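Local coordinates for protein RNA-directed RNA polymerase (Infectious pancreatic necrosis virus, PDB 2YI9) that probably copies the double-stranded RNA genome of the virus as an RNA-dependent RNA polymerase, found both free and covalently attached to that RNA, at residues 65-70 with 100-105; 93-98 with 249-254; 282-287 with 734-739; 301-306 with 319-324. All blocks are in the same frame, centred on the assembly; numbering follows the deposited sequence.

Contact 1 (65-70 with 100-105); sequences IPTMVE and TAFYPK
Ile65 and Phe102 are a hydrogen-bonded antiparallel pair. Ile65 N donates to Phe102 O at 2.8 Å, and Phe102 N returns a bond to Ile65 O at 2.9 Å. The next pair, Pro66 and Ala101, is non-hydrogen-bonded and very close, with 3.8 Å from CA to CA. Proline has no N-H to give, and Ala101 CB lies against its backbone N. Beyond it, Thr67 N donates to Thr100 O at 2.9 Å. This backbone ladder is the tight part. The two short strands are far from straight antiparallel, their directions 116° apart, and the pairing is brief.

The side chains meet more loosely. Ile65 reaches Pro104 CG with CD1 at 4.0 Å, the two crossing at about a right angle; this is the inner end. At the exposed end, the Thr67 and Thr100 hydroxyls share a weak bond, OG1 to OG1 at 3.3 Å. Thr67 CG2, anti to the carbonyl carbon, is turned to the edge of the Phe102 ring, 3.7 Å from CD2. Strand 92-98 pairs with the other edge of strand 65-72. The arrangement is the edge pairing of a small three-stranded antiparallel sheet with strand order 2-1-3.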
loop_
_atom_site.group_PDB
_atom_site.type_symbol
_atom_site.label_atom_id
_atom_site.label_comp_id
_atom_site.label_asym_id
_atom_site.label_seq_id
_atom_site.Cartn_x
_atom_site.Cartn_y
_atom_site.Cartn_z
ATOM N N ILE A 65 -21.718 18.976 4.356
ATOM C CA ILE A 65 -22.341 17.646 4.387
ATOM C C ILE A 65 -23.639 17.741 5.185
ATOM O O ILE A 65 -23.621 18.273 6.299
ATOM C CB ILE A 65 -21.394 16.553 4.985
ATOM C CG1 ILE A 65 -20.020 16.534 4.275
ATOM C CG2 ILE A 65 -22.067 15.144 4.958
ATOM C CD1 ILE A 65 -18.936 15.605 4.901
ATOM N N PRO A 66 -24.767 17.197 4.656
ATOM C CA PRO A 66 -26.018 17.199 5.441
ATOM C C PRO A 66 -25.860 16.428 6.748
ATOM O O PRO A 66 -25.080 15.468 6.830
ATOM C CB PRO A 66 -27.023 16.497 4.510
ATOM C CG PRO A 66 -26.451 16.703 3.106
ATOM C CD PRO A 66 -24.961 16.531 3.343
ATOM N N THR A 67 -26.608 16.844 7.776
ATOM C CA THR A 67 -26.606 16.140 9.059
ATOM C C THR A 67 -27.208 14.728 8.910
ATOM O O THR A 67 -27.903 14.443 7.928
ATOM C CB THR A 67 -27.312 16.965 10.131
ATOM O OG1 THR A 67 -28.585 17.371 9.630
ATOM C CG2 THR A 67 -26.480 18.177 10.571
ATOM N N MET A 68 -26.907 13.846 9.879
ATOM C CA MET A 68 -27.388 12.470 9.877
ATOM C C MET A 68 -28.869 12.359 10.204
ATOM O O MET A 68 -29.386 13.093 11.052
ATOM C CB MET A 68 -26.554 11.595 10.824
ATOM C CG MET A 68 -25.096 11.477 10.406
ATOM S SD MET A 68 -24.916 10.729 8.761
ATOM C CE MET A 68 -23.217 11.202 8.373
ATOM N N VAL A 69 -29.538 11.427 9.518
ATOM C CA VAL A 69 -30.948 11.067 9.700
ATOM C C VAL A 69 -30.983 9.538 9.935
ATOM O O VAL A 69 -30.222 8.797 9.300
ATOM C CB VAL A 69 -31.798 11.510 8.480
ATOM C CG1 VAL A 69 -33.078 10.690 8.347
ATOM C CG2 VAL A 69 -32.122 12.997 8.557
ATOM N N GLU A 70 -31.816 9.087 10.877
ATOM C CA GLU A 70 -31.975 7.668 11.177
ATOM C C GLU A 70 -33.011 7.053 10.239
ATOM O O GLU A 70 -34.125 7.570 10.121
ATOM C CB GLU A 70 -32.409 7.461 12.634
ATOM C CG GLU A 70 -31.306 6.913 13.517
ATOM C CD GLU A 70 -31.696 6.657 14.964
ATOM O OE1 GLU A 70 -32.783 6.084 15.204
ATOM O OE2 GLU A 70 -30.907 7.027 15.862
ATOM N N THR A 100 -30.133 20.325 7.138
ATOM C CA THR A 100 -29.070 21.303 7.354
ATOM C C THR A 100 -27.739 20.679 7.020
ATOM O O THR A 100 -27.496 19.527 7.374
ATOM C CB THR A 100 -29.105 21.783 8.825
ATOM O OG1 THR A 100 -29.057 20.635 9.669
ATOM C CG2 THR A 100 -30.347 22.605 9.142
ATOM N N ALA A 101 -26.874 21.425 6.346
ATOM C CA ALA A 101 -25.553 20.919 5.982
ATOM C C ALA A 101 -24.456 21.746 6.637
ATOM O O ALA A 101 -24.583 22.951 6.737
ATOM C CB ALA A 101 -25.383 20.870 4.459
ATOM N N PHE A 102 -23.384 21.091 7.099
ATOM C CA PHE A 102 -22.282 21.769 7.785
ATOM C C PHE A 102 -20.942 21.360 7.245
ATOM O O PHE A 102 -20.824 20.298 6.633
ATOM C CB PHE A 102 -22.352 21.551 9.314
ATOM C CG PHE A 102 -23.615 22.145 9.905
ATOM C CD1 PHE A 102 -23.807 23.526 9.935
ATOM C CD2 PHE A 102 -24.643 21.324 10.352
ATOM C CE1 PHE A 102 -24.996 24.074 10.429
ATOM C CE2 PHE A 102 -25.821 21.866 10.858
ATOM C CZ PHE A 102 -25.992 23.243 10.894
ATOM N N TYR A 103 -19.930 22.215 7.457
ATOM C CA TYR A 103 -18.567 21.940 7.027
ATOM C C TYR A 103 -17.924 20.949 7.977
ATOM O O TYR A 103 -18.010 21.133 9.195
ATOM C CB TYR A 103 -17.724 23.222 6.937
ATOM C CG TYR A 103 -18.312 24.242 5.988
ATOM C CD1 TYR A 103 -18.383 23.992 4.620
ATOM C CD2 TYR A 103 -18.816 25.452 6.457
ATOM C CE1 TYR A 103 -18.954 24.916 3.743
ATOM C CE2 TYR A 103 -19.346 26.405 5.584
ATOM C CZ TYR A 103 -19.413 26.130 4.227
ATOM O OH TYR A 103 -19.952 27.037 3.350
ATOM N N PRO A 104 -17.325 19.868 7.439
ATOM C CA PRO A 104 -16.662 18.878 8.327
ATOM C C PRO A 104 -15.335 19.396 8.882
ATOM O O PRO A 104 -14.687 20.243 8.268
ATOM C CB PRO A 104 -16.419 17.676 7.406
ATOM C CG PRO A 104 -16.250 18.291 6.028
ATOM C CD PRO A 104 -17.210 19.491 6.014
ATOM N N LYS A 105 -14.934 18.874 10.044
ATOM C CA LYS A 105 -13.680 19.231 10.701
ATOM C C LYS A 105 -13.010 17.951 11.174
ATOM O O LYS A 105 -13.673 17.073 11.744
ATOM C CB LYS A 105 -13.900 20.169 11.907
ATOM C CG LYS A 105 -14.306 21.588 11.545
ATOM C CD LYS A 105 -15.811 21.808 11.651
ATOM C CE LYS A 105 -16.188 23.162 11.104
ATOM N NZ LYS A 105 -17.675 23.333 10.982
#

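Contact 2 (93-98 with 249-254); sequences VSVPEG and LPYIGK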
loop_
_atom_site.group_PDB
_atom_site.type_symbol
_atom_site.label_atom_id
_atom_site.label_comp_id
_atom_site.label_asym_id
_atom_site.label_seq_id
_atom_site.Cartn_x
_atom_site.Cartn_y
_atom_site.Cartn_z
ATOM N N VAL A 93 -30.017 2.815 10.578
ATOM C CA VAL A 93 -28.787 3.299 9.927
ATOM C C VAL A 93 -28.824 4.826 9.920
ATOM O O VAL A 93 -29.901 5.399 9.739
ATOM C CB VAL A 93 -28.524 2.722 8.505
ATOM C CG1 VAL A 93 -28.107 1.267 8.577
ATOM C CG2 VAL A 93 -29.732 2.898 7.581
ATOM N N SER A 94 -27.654 5.484 10.114
ATOM C CA SER A 94 -27.516 6.953 10.126
ATOM C C SER A 94 -26.980 7.418 8.791
ATOM O O SER A 94 -25.859 7.089 8.429
ATOM C CB SER A 94 -26.571 7.392 11.239
ATOM O OG SER A 94 -27.010 6.851 12.472
ATOM N N VAL A 95 -27.785 8.125 8.028
ATOM C CA VAL A 95 -27.361 8.578 6.690
ATOM C C VAL A 95 -27.397 10.110 6.508
ATOM O O VAL A 95 -28.294 10.756 7.060
ATOM C CB VAL A 95 -28.098 7.840 5.535
ATOM C CG1 VAL A 95 -27.782 6.345 5.553
ATOM C CG2 VAL A 95 -29.599 8.089 5.585
ATOM N N PRO A 96 -26.458 10.699 5.711
ATOM C CA PRO A 96 -26.440 12.180 5.571
ATOM C C PRO A 96 -27.529 12.741 4.677
ATOM O O PRO A 96 -27.285 13.137 3.538
ATOM C CB PRO A 96 -25.015 12.480 5.064
ATOM C CG PRO A 96 -24.596 11.229 4.358
ATOM C CD PRO A 96 -25.305 10.071 5.010
ATOM N N GLU A 97 -28.742 12.802 5.213
ATOM C CA GLU A 97 -29.909 13.290 4.475
ATOM C C GLU A 97 -30.660 14.392 5.216
ATOM O O GLU A 97 -31.788 14.694 4.848
ATOM C CB GLU A 97 -30.854 12.112 4.161
ATOM C CG GLU A 97 -30.315 11.171 3.086
ATOM C CD GLU A 97 -31.158 9.944 2.775
ATOM O OE1 GLU A 97 -32.253 9.783 3.364
ATOM O OE2 GLU A 97 -30.714 9.142 1.924
ATOM N N GLY A 98 -30.032 14.991 6.234
ATOM C CA GLY A 98 -30.642 16.056 7.032
ATOM C C GLY A 98 -30.939 17.323 6.261
ATOM O O GLY A 98 -30.410 17.551 5.172
ATOM N N LEU A 249 -14.855 10.198 5.839
ATOM C CA LEU A 249 -16.092 10.964 5.613
ATOM C C LEU A 249 -17.209 10.037 5.111
ATOM O O LEU A 249 -16.920 9.090 4.368
ATOM C CB LEU A 249 -15.877 12.091 4.576
ATOM C CG LEU A 249 -14.996 13.266 5.034
ATOM C CD1 LEU A 249 -14.753 14.231 3.876
ATOM C CD2 LEU A 249 -15.644 14.012 6.217
ATOM N N PRO A 250 -18.481 10.255 5.503
ATOM C CA PRO A 250 -19.009 11.317 6.379
ATOM C C PRO A 250 -19.106 10.927 7.870
ATOM O O PRO A 250 -19.966 11.447 8.570
ATOM C CB PRO A 250 -20.385 11.579 5.748
ATOM C CG PRO A 250 -20.854 10.184 5.327
ATOM C CD PRO A 250 -19.579 9.417 4.965
ATOM N N TYR A 251 -18.259 9.996 8.356
ATOM C CA TYR A 251 -18.328 9.531 9.753
ATOM C C TYR A 251 -17.022 9.759 10.505
ATOM O O TYR A 251 -16.382 8.800 10.948
ATOM C CB TYR A 251 -18.752 8.038 9.815
ATOM C CG TYR A 251 -20.074 7.776 9.121
ATOM C CD1 TYR A 251 -21.283 8.098 9.737
ATOM C CD2 TYR A 251 -20.115 7.262 7.825
ATOM C CE1 TYR A 251 -22.503 7.913 9.080
ATOM C CE2 TYR A 251 -21.330 7.090 7.154
ATOM C CZ TYR A 251 -22.518 7.437 7.779
ATOM O OH TYR A 251 -23.711 7.297 7.114
ATOM N N ILE A 252 -16.605 11.028 10.616
ATOM C CA ILE A 252 -15.386 11.396 11.351
ATOM C C ILE A 252 -15.508 10.901 12.809
ATOM O O ILE A 252 -16.555 11.071 13.416
ATOM C CB ILE A 252 -15.099 12.927 11.291
ATOM C CG1 ILE A 252 -14.831 13.385 9.837
ATOM C CG2 ILE A 252 -13.901 13.324 12.220
ATOM C CD1 ILE A 252 -14.841 14.926 9.652
ATOM N N GLY A 253 -14.453 10.285 13.327
ATOM C CA GLY A 253 -14.438 9.797 14.704
ATOM C C GLY A 253 -14.972 8.385 14.866
ATOM O O GLY A 253 -14.969 7.862 15.977
ATOM N N LYS A 254 -15.443 7.758 13.773
ATOM C CA LYS A 254 -15.974 6.396 13.800
ATOM C C LYS A 254 -15.025 5.435 13.101
ATOM O O LYS A 254 -14.250 5.845 12.243
ATOM C CB LYS A 254 -17.352 6.339 13.120
ATOM C CG LYS A 254 -18.400 7.278 13.700
ATOM C CD LYS A 254 -18.986 6.793 15.009
ATOM C CE LYS A 254 -20.083 7.696 15.522
ATOM N NZ LYS A 254 -21.315 7.584 14.686
#
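The loop 249-254 belongs to a predicted GTP-binding site, and here it meets an edge strand of a small antiparallel sheet. The polar link is one phenol hydroxyl. Tyr251 OH donates to Ser94 O at 2.5 Å, a short bond. The hydroxyl lies in the carbonyl plane, with a C=O...O angle of 156°. The carbonyl oxygen in turn lies at the edge of the Tyr251 ring, near its plane, and is 3.4 Å from CZ. The ring is therefore aimed end-on at the strand and does not lie flat on it. Tyr251 has CG anti to its carbonyl carbon (chi1 -57°), which sends the long side chain across to the strand although the backbones stay well apart.

Two prolines make the second touch. Pro96 CG meets Pro250 CG at 4.0 Å, and the two side chains cross at about a right angle. Pro96 CD also lies 3.8 Å from Tyr251 OH, so this ring borders the hydroxyl. Pro96 is the centre of an inverse gamma turn, where the strand turns a corner. Pro250 follows a cis peptide bond.

Around the contact, Tyr251 also packs on Met68, Thr259 and Glu262. Glu262 accepts from Ser94 N, so the helix 256-278 holds the same strand residue. Both prolines touch Tyr296. Beyond the tyrosine the loop closes with Lys254 N bonded to Tyr251 O. The contact thus sets the predicted GTP-binding loop, with its type II beta turn from Tyr251 to Lys254, against the edge strand of the small antiparallel sheet.

Contact 3 (282-287 with 734-739); sequences DPEAGV and KLRVST
Glu284 and Arg736 approach obliquely, their carboxylate and guanidinium planes 30° apart. Arg736 NH2 donates to Glu284 OE1 at 3.2 Å, in a nearly straight salt bridge with an N-H...O angle of 173°. The oxygen lies at the edge of the guanidinium group, practically in its plane. On the acid, the nitrogen meets OE1 on its syn side, 22° out of the carboxylate plane. Glu284 is stretched out, with CG anti to the backbone N and the chain extended beyond it, which carries the carboxylate across to the arginine. Arg736 instead bends at chi3.

A water completes the polar group. It donates to Glu284 OE1 at 2.6 Å and accepts from Arg736 NE at 2.8 Å and from Ser738 N. OE1 thus takes two bonds. The other end of the guanidinium group is also held, since Arg736 NH1 donates to Asn776 O.

The contact joins the first turn of helix 283-293, in the palm region of the sequence, to the short 3-10 segment 737-739 of the C-terminal region. Asp282 is the N-cap of that helix, and its OD1 accepts a weak bond from Ala285 N.

Beside the salt bridge the contact is apolar. Val737 lies crosswise to Glu284, and its CG2 rests 3.8 Å from Glu284 CG. Val737 CG1 is 4.4 Å from Val287 CG1, a looser touch. Pro283 packs on backbone, with CB 3.5 Å from Val737 O and CG near Ser738 O. Helix 740-751 continues this face, where Arg741 touches Pro283 and Leu740 touches Val287.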
loop_
_atom_site.group_PDB
_atom_site.type_symbol
_atom_site.label_atom_id
_atom_site.label_comp_id
_atom_site.label_asym_id
_atom_site.label_seq_id
_atom_site.Cartn_x
_atom_site.Cartn_y
_atom_site.Cartn_z
ATOM N N ASP A 282 -30.859 12.983 -19.680
ATOM C CA ASP A 282 -29.778 13.969 -19.555
ATOM C C ASP A 282 -28.614 13.369 -18.707
ATOM O O ASP A 282 -28.495 13.672 -17.516
ATOM C CB ASP A 282 -30.317 15.301 -18.984
ATOM C CG ASP A 282 -29.418 16.521 -19.155
ATOM O OD1 ASP A 282 -28.213 16.343 -19.443
ATOM O OD2 ASP A 282 -29.905 17.649 -18.944
ATOM N N PRO A 283 -27.761 12.495 -19.306
ATOM C CA PRO A 283 -26.674 11.863 -18.527
ATOM C C PRO A 283 -25.694 12.840 -17.894
ATOM O O PRO A 283 -25.296 12.626 -16.753
ATOM C CB PRO A 283 -25.998 10.929 -19.534
ATOM C CG PRO A 283 -27.036 10.685 -20.574
ATOM C CD PRO A 283 -27.762 11.995 -20.697
ATOM N N GLU A 284 -25.360 13.938 -18.584
ATOM C CA GLU A 284 -24.447 14.932 -18.016
ATOM C C GLU A 284 -25.002 15.564 -16.738
ATOM O O GLU A 284 -24.288 15.582 -15.737
ATOM C CB GLU A 284 -24.083 16.008 -19.047
ATOM C CG GLU A 284 -23.079 17.006 -18.509
ATOM C CD GLU A 284 -22.678 18.122 -19.448
ATOM O OE1 GLU A 284 -22.553 17.862 -20.666
ATOM O OE2 GLU A 284 -22.429 19.246 -18.954
ATOM N N ALA A 285 -26.267 16.075 -16.770
ATOM C CA ALA A 285 -26.883 16.710 -15.606
ATOM C C ALA A 285 -27.015 15.734 -14.437
ATOM O O ALA A 285 -26.688 16.101 -13.314
ATOM C CB ALA A 285 -28.249 17.309 -15.962
ATOM N N GLY A 286 -27.463 14.514 -14.720
ATOM C CA GLY A 286 -27.671 13.478 -13.719
ATOM C C GLY A 286 -26.388 12.974 -13.086
ATOM O O GLY A 286 -26.333 12.769 -11.870
ATOM N N VAL A 287 -25.366 12.718 -13.910
ATOM C CA VAL A 287 -24.071 12.219 -13.430
ATOM C C VAL A 287 -23.384 13.291 -12.572
ATOM O O VAL A 287 -22.951 12.984 -11.460
ATOM C CB VAL A 287 -23.190 11.648 -14.571
ATOM C CG1 VAL A 287 -21.742 11.461 -14.137
ATOM C CG2 VAL A 287 -23.768 10.323 -15.075
ATOM N N LYS A 734 -12.358 8.680 -23.568
ATOM C CA LYS A 734 -12.274 9.865 -24.414
ATOM C C LYS A 734 -13.585 10.629 -24.569
ATOM O O LYS A 734 -13.559 11.835 -24.814
ATOM C CB LYS A 734 -11.727 9.471 -25.790
ATOM C CG LYS A 734 -10.310 8.910 -25.716
ATOM C CD LYS A 734 -10.000 8.107 -26.946
ATOM C CE LYS A 734 -8.699 7.361 -26.775
ATOM N NZ LYS A 734 -8.504 6.390 -27.873
ATOM N N LEU A 735 -14.714 9.932 -24.447
ATOM C CA LEU A 735 -16.040 10.520 -24.619
ATOM C C LEU A 735 -16.561 11.215 -23.389
ATOM O O LEU A 735 -16.396 10.727 -22.271
ATOM C CB LEU A 735 -17.032 9.465 -25.121
ATOM C CG LEU A 735 -16.768 8.906 -26.526
ATOM C CD1 LEU A 735 -17.444 7.559 -26.709
ATOM C CD2 LEU A 735 -17.248 9.867 -27.592
ATOM N N ARG A 736 -17.210 12.359 -23.599
ATOM C CA ARG A 736 -17.807 13.159 -22.527
ATOM C C ARG A 736 -19.005 12.429 -21.896
ATOM O O ARG A 736 -19.611 11.566 -22.551
ATOM C CB ARG A 736 -18.181 14.544 -23.049
ATOM C CG ARG A 736 -19.314 14.554 -24.080
ATOM C CD ARG A 736 -19.531 15.937 -24.649
ATOM N NE ARG A 736 -20.129 16.879 -23.702
ATOM C CZ ARG A 736 -19.987 18.199 -23.779
ATOM N NH1 ARG A 736 -19.236 18.739 -24.734
ATOM N NH2 ARG A 736 -20.576 18.989 -22.892
ATOM N N VAL A 737 -19.333 12.768 -20.630
ATOM C CA VAL A 737 -20.427 12.139 -19.884
ATOM C C VAL A 737 -21.810 12.181 -20.548
ATOM O O VAL A 737 -22.616 11.278 -20.302
ATOM C CB VAL A 737 -20.484 12.497 -18.371
ATOM C CG1 VAL A 737 -19.221 12.042 -17.646
ATOM C CG2 VAL A 737 -20.734 13.985 -18.155
ATOM N N SER A 738 -22.092 13.201 -21.399
ATOM C CA SER A 738 -23.395 13.290 -22.087
ATOM C C SER A 738 -23.625 12.101 -23.029
ATOM O O SER A 738 -24.775 11.782 -23.329
ATOM C CB SER A 738 -23.524 14.606 -22.844
ATOM O OG SER A 738 -22.589 14.651 -23.911
ATOM N N THR A 739 -22.531 11.404 -23.444
ATOM C CA THR A 739 -22.604 10.238 -24.336
ATOM C C THR A 739 -22.817 8.907 -23.595
ATOM O O THR A 739 -22.869 7.867 -24.246
ATOM C CB THR A 739 -21.338 10.155 -25.210
ATOM O OG1 THR A 739 -20.235 9.765 -24.384
ATOM C CG2 THR A 739 -21.033 11.466 -25.955
HETATM O O HOH W 1 -20.752 15.976 -21.104
#

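Contact 4 (301-306 with 319-324); sequences LLFPKG and RNIWSA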
loop_
_atom_site.group_PDB
_atom_site.type_symbol
_atom_site.label_atom_id
_atom_site.label_comp_id
_atom_site.label_asym_id
_atom_site.label_seq_id
_atom_site.Cartn_x
_atom_site.Cartn_y
_atom_site.Cartn_z
ATOM N N LEU A 301 -9.431 12.013 4.859
ATOM C CA LEU A 301 -8.982 12.640 6.116
ATOM C C LEU A 301 -7.458 12.552 6.089
ATOM O O LEU A 301 -6.927 11.493 5.744
ATOM C CB LEU A 301 -9.548 11.912 7.365
ATOM C CG LEU A 301 -11.090 11.795 7.456
ATOM C CD1 LEU A 301 -11.507 11.028 8.731
ATOM C CD2 LEU A 301 -11.756 13.172 7.388
ATOM N N LEU A 302 -6.764 13.668 6.348
ATOM C CA LEU A 302 -5.301 13.667 6.288
ATOM C C LEU A 302 -4.708 13.209 7.633
ATOM O O LEU A 302 -4.406 14.016 8.513
ATOM C CB LEU A 302 -4.765 15.040 5.853
ATOM C CG LEU A 302 -3.332 15.025 5.312
ATOM C CD1 LEU A 302 -3.281 14.437 3.880
ATOM C CD2 LEU A 302 -2.723 16.414 5.373
ATOM N N PHE A 303 -4.597 11.890 7.782
ATOM C CA PHE A 303 -4.125 11.213 8.979
ATOM C C PHE A 303 -2.591 11.240 9.061
ATOM O O PHE A 303 -1.930 10.790 8.131
ATOM C CB PHE A 303 -4.693 9.777 8.997
ATOM C CG PHE A 303 -4.307 8.914 10.180
ATOM C CD1 PHE A 303 -3.162 8.111 10.140
ATOM C CD2 PHE A 303 -5.114 8.853 11.310
ATOM C CE1 PHE A 303 -2.800 7.306 11.238
ATOM C CE2 PHE A 303 -4.741 8.060 12.416
ATOM C CZ PHE A 303 -3.598 7.279 12.362
ATOM N N PRO A 304 -1.993 11.754 10.168
ATOM C CA PRO A 304 -0.521 11.732 10.281
ATOM C C PRO A 304 -0.032 10.305 10.599
ATOM O O PRO A 304 -0.474 9.693 11.571
ATOM C CB PRO A 304 -0.238 12.707 11.435
ATOM C CG PRO A 304 -1.464 12.649 12.294
ATOM C CD PRO A 304 -2.633 12.295 11.391
ATOM N N LYS A 305 0.840 9.764 9.762
ATOM C CA LYS A 305 1.337 8.405 9.945
ATOM C C LYS A 305 2.344 8.279 11.121
ATOM O O LYS A 305 3.261 9.105 11.242
ATOM C CB LYS A 305 1.989 7.930 8.633
ATOM C CG LYS A 305 2.184 6.423 8.563
ATOM C CD LYS A 305 2.713 5.993 7.194
ATOM C CE LYS A 305 2.816 4.484 7.067
ATOM N NZ LYS A 305 3.744 3.882 8.068
ATOM N N GLY A 306 2.165 7.240 11.945
ATOM C CA GLY A 306 3.078 6.918 13.042
ATOM C C GLY A 306 4.360 6.322 12.480
ATOM O O GLY A 306 4.315 5.294 11.808
ATOM N N ARG A 319 4.645 12.023 7.387
ATOM C CA ARG A 319 3.982 11.333 6.291
ATOM C C ARG A 319 2.493 11.270 6.572
ATOM O O ARG A 319 2.081 11.159 7.725
ATOM C CB ARG A 319 4.562 9.937 6.048
ATOM C CG ARG A 319 5.882 9.997 5.286
ATOM C CD ARG A 319 6.322 8.629 4.808
ATOM N NE ARG A 319 7.774 8.564 4.649
ATOM C CZ ARG A 319 8.466 7.432 4.560
ATOM N NH1 ARG A 319 7.846 6.257 4.621
ATOM N NH2 ARG A 319 9.785 7.465 4.417
ATOM N N ASN A 320 1.692 11.360 5.525
ATOM C CA ASN A 320 0.236 11.348 5.662
ATOM C C ASN A 320 -0.385 10.127 5.088
ATOM O O ASN A 320 0.083 9.632 4.081
ATOM C CB ASN A 320 -0.352 12.572 4.931
ATOM C CG ASN A 320 0.121 13.884 5.504
ATOM O OD1 ASN A 320 0.062 14.100 6.718
ATOM N ND2 ASN A 320 0.612 14.783 4.656
ATOM N N ILE A 321 -1.480 9.673 5.686
ATOM C CA ILE A 321 -2.331 8.623 5.131
ATOM C C ILE A 321 -3.604 9.363 4.695
ATOM O O ILE A 321 -4.247 10.022 5.517
ATOM C CB ILE A 321 -2.631 7.449 6.111
ATOM C CG1 ILE A 321 -1.329 6.669 6.462
ATOM C CG2 ILE A 321 -3.696 6.493 5.487
ATOM C CD1 ILE A 321 -1.472 5.729 7.695
ATOM N N TRP A 322 -3.929 9.306 3.405
ATOM C CA TRP A 322 -5.159 9.879 2.858
ATOM C C TRP A 322 -6.228 8.832 3.230
ATOM O O TRP A 322 -6.281 7.760 2.624
ATOM C CB TRP A 322 -4.994 10.013 1.340
ATOM C CG TRP A 322 -6.032 10.850 0.638
ATOM C CD1 TRP A 322 -5.944 12.180 0.341
ATOM C CD2 TRP A 322 -7.233 10.373 0.012
ATOM N NE1 TRP A 322 -7.025 12.566 -0.416
ATOM C CE2 TRP A 322 -7.838 11.480 -0.627
ATOM C CE3 TRP A 322 -7.849 9.112 -0.088
ATOM C CZ2 TRP A 322 -9.059 11.377 -1.314
ATOM C CZ3 TRP A 322 -9.049 9.008 -0.782
ATOM C CH2 TRP A 322 -9.649 10.133 -1.373
ATOM N N SER A 323 -7.008 9.096 4.296
ATOM C CA SER A 323 -8.007 8.125 4.783
ATOM C C SER A 323 -9.283 8.220 3.995
ATOM O O SER A 323 -10.106 9.120 4.200
ATOM C CB SER A 323 -8.267 8.246 6.284
ATOM O OG SER A 323 -7.045 8.318 6.993
ATOM N N ALA A 324 -9.436 7.265 3.093
ATOM C CA ALA A 324 -10.538 7.184 2.170
ATOM C C ALA A 324 -11.876 6.937 2.827
ATOM O O ALA A 324 -11.983 6.106 3.735
ATOM C CB ALA A 324 -10.267 6.108 1.119
#
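This is an antiparallel strand pairing between 301-304 and 320-323, the two arms of a beta hairpin in the palm region of the polymerase. The register runs from Leu301 with Ser323 to Pro304 with Asn320. The backbone carries it. Ser323 N donates to Leu301 O at 2.8 Å, and Leu301 N donates back to Ser323 O. The Phe303 and Ile321 pair is bonded in the same two-way manner, with Ile321 N 2.7 Å from Phe303 O. Lys305 N adds a bond to Arg319 O.

One face of the hairpin holds Leu301, Phe303, Ile321 and Ser323. Phe303 and Ile321 lie side by side and point the same way, with CD1 to CD1 at 3.8 Å. Ile321 CD1 also touches Lys305 CG, so the methyl touches both the ring and the aliphatic part of the lysine. Ser323 OG lies 3.4 Å from Phe303 CB and makes a weak bond to Leu301 O.

In the same mixed sheet, strand 299-310 also pairs in parallel with strand 456-459, where Leu302 is backbone-bonded to Leu458.

On the opposite face, Leu302 crosses the Asn320 amide obliquely. Leu302 CD1 is 3.6 Å from Asn320 CB, and CG is equally near Asn320 CG. Leu302 has CG anti to the backbone N (chi1 -160°), which brings its branches over to the amide. Gln167 of helix 164-179 donates to both Asn320 OD1 and Leu302 O. Lys305 NZ is paired with Glu307, which Arg319 NH1 meets in a long, weak ion pair.

Contacts 1 and 2 share a sheet. Strand 65-72 is its middle strand, and their centres are 7 Å apart. Thr67 O to Gly98 N and Val69 O to Val95 N, each 2.8 Å, are probable hydrogen bonds between them. Contact 2 also reaches contact 4, with Ile252 CG1 3.9 Å from Leu301 CD2. The predicted GTP-binding loop therefore lies against both the small sheet and the palm hairpin. In contact 4 the Arg319 side chain is about 10 Å from a bound magnesium ion. Contact 3 stands apart, about 15 Å by nearest atoms from contacts 1 and 2, and about 17 Å from contact 4.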